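Local coordinates for protein sorbitol dehydrogenase (Gluconobacter oxydans, PDB 5ITG) that probably oxidises D-sorbitol to L-sorbose with a nicotinamide dinucleotide cofactor, as a Rossmann-fold member of the mannitol dehydrogenase family, at residues 29-34 with 58-63; 125-130 with 184-189. One frame throughout, in Å; residues are numbered along the deposited sequence.

Contact 1. Residues 29-34 with 58-63; sequences VHFGVG and VGVGLT
Phe31 and Val60 face the same way from neighbouring parallel strands, their side chains lying side by side. Val60 CG1 meets Phe31 CE1 obliquely at 3.7 Å. The other branch of Val60, CG2, packs against Val29 CG1 at 3.9 Å. A chi1 of -81° sets Phe31 CG beside the backbone N and anti to the carbonyl carbon, which turns the CD1-CE1 side of the ring to Val60. Three backbone bonds hold the tight part: His30 N to Val58 O (2.9 Å), Val60 N to His30 O (2.7 Å) and Gly32 N to Val60 O (3.0 Å). On the His30 side of the sheet, Val33 CG2 from the following loop rests 3.7 Å from Gly59 CA. A CB on Gly59 would clash with that methyl. Past Phe31 the chains draw apart: Gly32 CA lies 5.3 Å from Gly61 CA, and Gly32 and Leu62 are partly exposed. Here the Leu62 and Phe31 side chains cross at about a right angle, with Leu62 CD2 3.7 Å from Phe31 CD1. Cutting Phe31 back to an alanine is likely to open a gap beside Val60 CG1 and leave Leu62 CD2 without its aromatic partner. Gly32 to Gly34 form a glycine-rich turn before helix 35-39, consistent with a Rossmann dinucleotide-binding loop. Helix 111-119 packs on Val29, Val58 and Val60. Helix 164-177 meets Phe31 and Leu62, while strand 93-106 touches Val33 and Val58.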
# COMPACT_ATOMS: atom_id res chain seq x y z
N VAL A 29 13.30 -4.97 -14.04
CA VAL A 29 14.30 -4.85 -12.99
C VAL A 29 13.53 -4.20 -11.84
O VAL A 29 12.89 -3.17 -12.03
CB VAL A 29 15.48 -3.95 -13.38
CG1 VAL A 29 16.28 -3.56 -12.14
CG2 VAL A 29 16.38 -4.68 -14.36
N HIS A 30 13.59 -4.81 -10.66
CA HIS A 30 12.87 -4.27 -9.50
C HIS A 30 13.78 -3.84 -8.37
O HIS A 30 14.62 -4.61 -7.91
CB HIS A 30 11.90 -5.31 -8.95
CG HIS A 30 11.09 -4.81 -7.80
ND1 HIS A 30 9.98 -4.01 -7.96
CD2 HIS A 30 11.26 -4.95 -6.46
CE1 HIS A 30 9.50 -3.68 -6.77
NE2 HIS A 30 10.26 -4.24 -5.85
N PHE A 31 13.59 -2.60 -7.91
CA PHE A 31 14.37 -2.05 -6.80
C PHE A 31 13.59 -2.19 -5.50
O PHE A 31 12.45 -1.74 -5.40
CB PHE A 31 14.67 -0.57 -7.05
CG PHE A 31 15.83 -0.33 -7.98
CD1 PHE A 31 17.14 -0.41 -7.52
CD2 PHE A 31 15.62 -0.02 -9.33
CE1 PHE A 31 18.23 -0.19 -8.37
CE2 PHE A 31 16.70 0.20 -10.19
CZ PHE A 31 18.01 0.12 -9.71
N GLY A 32 14.20 -2.81 -4.50
CA GLY A 32 13.54 -2.99 -3.22
C GLY A 32 12.73 -4.28 -3.18
O GLY A 32 11.51 -4.25 -3.33
N VAL A 33 13.42 -5.41 -2.99
CA VAL A 33 12.75 -6.70 -2.96
C VAL A 33 12.20 -7.02 -1.57
O VAL A 33 12.79 -7.79 -0.81
CB VAL A 33 13.72 -7.82 -3.40
CG1 VAL A 33 13.02 -9.18 -3.36
CG2 VAL A 33 14.21 -7.54 -4.80
N GLY A 34 11.06 -6.42 -1.26
CA GLY A 34 10.41 -6.64 0.02
C GLY A 34 9.23 -7.58 -0.12
O GLY A 34 8.90 -8.02 -1.22
N VAL A 58 14.41 -9.18 -12.37
CA VAL A 58 15.75 -9.16 -11.79
C VAL A 58 15.63 -8.21 -10.60
O VAL A 58 15.39 -7.02 -10.78
CB VAL A 58 16.80 -8.58 -12.77
CG1 VAL A 58 18.15 -8.52 -12.09
CG2 VAL A 58 16.87 -9.42 -14.03
N GLY A 59 15.79 -8.74 -9.39
CA GLY A 59 15.67 -7.90 -8.21
C GLY A 59 16.96 -7.23 -7.78
O GLY A 59 18.04 -7.81 -7.90
N VAL A 60 16.85 -6.01 -7.27
CA VAL A 60 18.02 -5.27 -6.81
C VAL A 60 17.82 -4.65 -5.43
O VAL A 60 16.84 -3.95 -5.19
CB VAL A 60 18.39 -4.13 -7.80
CG1 VAL A 60 19.64 -3.42 -7.32
CG2 VAL A 60 18.59 -4.69 -9.19
N GLY A 61 18.76 -4.93 -4.53
CA GLY A 61 18.70 -4.37 -3.20
C GLY A 61 19.64 -3.17 -3.19
O GLY A 61 20.74 -3.25 -3.74
N LEU A 62 19.22 -2.07 -2.58
CA LEU A 62 20.04 -0.86 -2.55
C LEU A 62 21.05 -0.77 -1.41
O LEU A 62 22.05 -0.05 -1.52
CB LEU A 62 19.14 0.37 -2.52
CG LEU A 62 18.32 0.61 -3.79
CD1 LEU A 62 17.20 1.59 -3.48
CD2 LEU A 62 19.23 1.13 -4.89
N THR A 63 20.80 -1.49 -0.32
CA THR A 63 21.69 -1.47 0.83
C THR A 63 22.67 -2.65 0.82
O THR A 63 22.32 -3.75 0.42
CB THR A 63 20.90 -1.48 2.15
OG1 THR A 63 20.06 -2.64 2.19
CG2 THR A 63 20.03 -0.24 2.26

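Contact 2. Residues 125-130 with 184-189; sequences IVSMTI and TVMSCD
Ile125 and Met186 cross at a slant on one face of two parallel strands, with Ile125 CG2 4.0 Å from Met186 CB. Met186 is a selenomethionine whose chain starts out extended and bends at its last torsion (chi3 81°). The bend carries CE back across the strands to Ser127 CB, 3.8 Å away. On the face of Val126 and Val185, Met128, also a selenomethionine, bends at its last torsion too (chi3 62°), but leaves its backbone in a different direction. Its CE comes to 3.8 Å from Val185 CG1, and these two chains also cross at a slant. Val126 both donates to Thr184 O and accepts from Met186 N, and Cys188 N reaches Met128 O at 2.9 Å. The bond from Met128 N to Met186 O is longer (3.2 Å) and bent. Past the strands, Thr129 CG2 sits 3.8 Å from Cys188 CB. That methyl is the nearest neighbour across the contact of Cys188 O, buried with no polar partner. Asp189 lies at about a right angle to the Ile130 side chain. Its OD2 takes the Ile130 N-H on the syn lone pair, at 2.9 Å, and the bond is nearly straight (163°). OD2 also pairs with Tyr135 OH, and OD1 accepts from Thr131 N. Gripped through both oxygens, the carboxylate is fixed in rotation and ties the loops after both strands together where the backbone ladder ends.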
# COMPACT_ATOMS: atom_id res chain seq x y z
N ILE A 125 10.80 -2.44 -18.33
CA ILE A 125 10.15 -1.85 -17.16
C ILE A 125 11.07 -1.90 -15.96
O ILE A 125 11.73 -2.90 -15.70
CB ILE A 125 8.86 -2.61 -16.77
CG1 ILE A 125 7.79 -2.43 -17.85
CG2 ILE A 125 8.35 -2.09 -15.42
CD1 ILE A 125 6.57 -3.31 -17.63
N VAL A 126 11.12 -0.79 -15.23
CA VAL A 126 11.90 -0.71 -14.01
C VAL A 126 10.91 -0.39 -12.90
O VAL A 126 10.39 0.72 -12.82
CB VAL A 126 12.96 0.41 -14.10
CG1 VAL A 126 13.69 0.54 -12.78
CG2 VAL A 126 13.95 0.10 -15.22
N SER A 127 10.61 -1.37 -12.05
CA SER A 127 9.65 -1.16 -10.97
C SER A 127 10.35 -0.96 -9.64
O SER A 127 11.56 -1.15 -9.53
CB SER A 127 8.67 -2.34 -10.90
OG SER A 127 9.33 -3.58 -10.71
N MSE A 128 9.59 -0.56 -8.62
CA MSE A 128 10.19 -0.32 -7.32
C MSE A 128 9.19 -0.23 -6.16
O MSE A 128 8.04 0.18 -6.34
CB MSE A 128 11.00 0.97 -7.37
CG MSE A 128 10.14 2.20 -7.66
SE MSE A 128 11.13 3.73 -8.30
CE MSE A 128 11.80 2.94 -9.94
N THR A 129 9.65 -0.63 -4.98
CA THR A 129 8.89 -0.54 -3.74
C THR A 129 10.00 -0.13 -2.78
O THR A 129 10.73 -0.98 -2.27
CB THR A 129 8.23 -1.89 -3.30
OG1 THR A 129 9.16 -2.96 -3.41
CG2 THR A 129 6.98 -2.19 -4.15
N ILE A 130 10.13 1.17 -2.56
CA ILE A 130 11.18 1.71 -1.69
C ILE A 130 10.63 2.57 -0.57
O ILE A 130 11.40 3.27 0.10
CB ILE A 130 12.16 2.57 -2.51
CG1 ILE A 130 11.39 3.69 -3.21
CG2 ILE A 130 12.90 1.72 -3.53
CD1 ILE A 130 12.24 4.60 -4.07
N THR A 184 9.87 1.99 -18.91
CA THR A 184 8.80 2.49 -18.08
C THR A 184 9.22 2.48 -16.61
O THR A 184 9.78 1.49 -16.14
CB THR A 184 7.54 1.62 -18.22
OG1 THR A 184 7.04 1.70 -19.55
CG2 THR A 184 6.46 2.06 -17.23
N VAL A 185 8.97 3.57 -15.90
CA VAL A 185 9.29 3.62 -14.47
C VAL A 185 7.96 3.33 -13.77
O VAL A 185 7.03 4.14 -13.81
CB VAL A 185 9.80 5.01 -14.04
CG1 VAL A 185 10.01 5.04 -12.55
CG2 VAL A 185 11.10 5.33 -14.76
N MSE A 186 7.87 2.16 -13.14
CA MSE A 186 6.64 1.72 -12.49
C MSE A 186 6.71 1.60 -10.97
O MSE A 186 7.20 0.61 -10.44
CB MSE A 186 6.22 0.39 -13.10
CG MSE A 186 4.88 -0.17 -12.63
SE MSE A 186 4.40 -1.74 -13.69
CE MSE A 186 5.47 -3.06 -12.78
N SER A 187 6.22 2.61 -10.28
CA SER A 187 6.21 2.58 -8.83
C SER A 187 5.09 1.66 -8.34
O SER A 187 3.97 1.70 -8.85
CB SER A 187 5.97 3.99 -8.27
OG SER A 187 5.79 3.95 -6.87
N CYS A 188 5.40 0.79 -7.38
CA CYS A 188 4.39 -0.08 -6.81
C CYS A 188 4.27 0.18 -5.31
O CYS A 188 3.80 -0.67 -4.55
CB CYS A 188 4.72 -1.55 -7.08
SG CYS A 188 4.37 -2.03 -8.79
N ASP A 189 4.69 1.38 -4.91
CA ASP A 189 4.58 1.80 -3.52
C ASP A 189 3.16 2.32 -3.32
O ASP A 189 2.57 2.87 -4.25
CB ASP A 189 5.57 2.92 -3.21
CG ASP A 189 6.95 2.39 -2.86
OD1 ASP A 189 7.07 1.70 -1.83
OD2 ASP A 189 7.92 2.67 -3.60

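How the contacts relate
Contact 1 and contact 2 belong to one parallel run of strands, ordered 56-61, 26-31, 125-128 and 184-187. Their centres lie about 10 Å apart. Strands 26-31 and 125-128 join them, for instance where Ser127 N is 2.9 Å from Val29 O in a probable hydrogen bond. His30 adds a side-chain bridge. Its ND1 is 2.9 Å from Ser127 OG, which also bonds Glu41, and its NE2 pairs with Thr129 OG1. The loops of both contacts follow the C-terminal ends of their strands, the edge where Rossmann folds usually receive the dinucleotide. The crystal is substrate-free, so any role in binding is inferred.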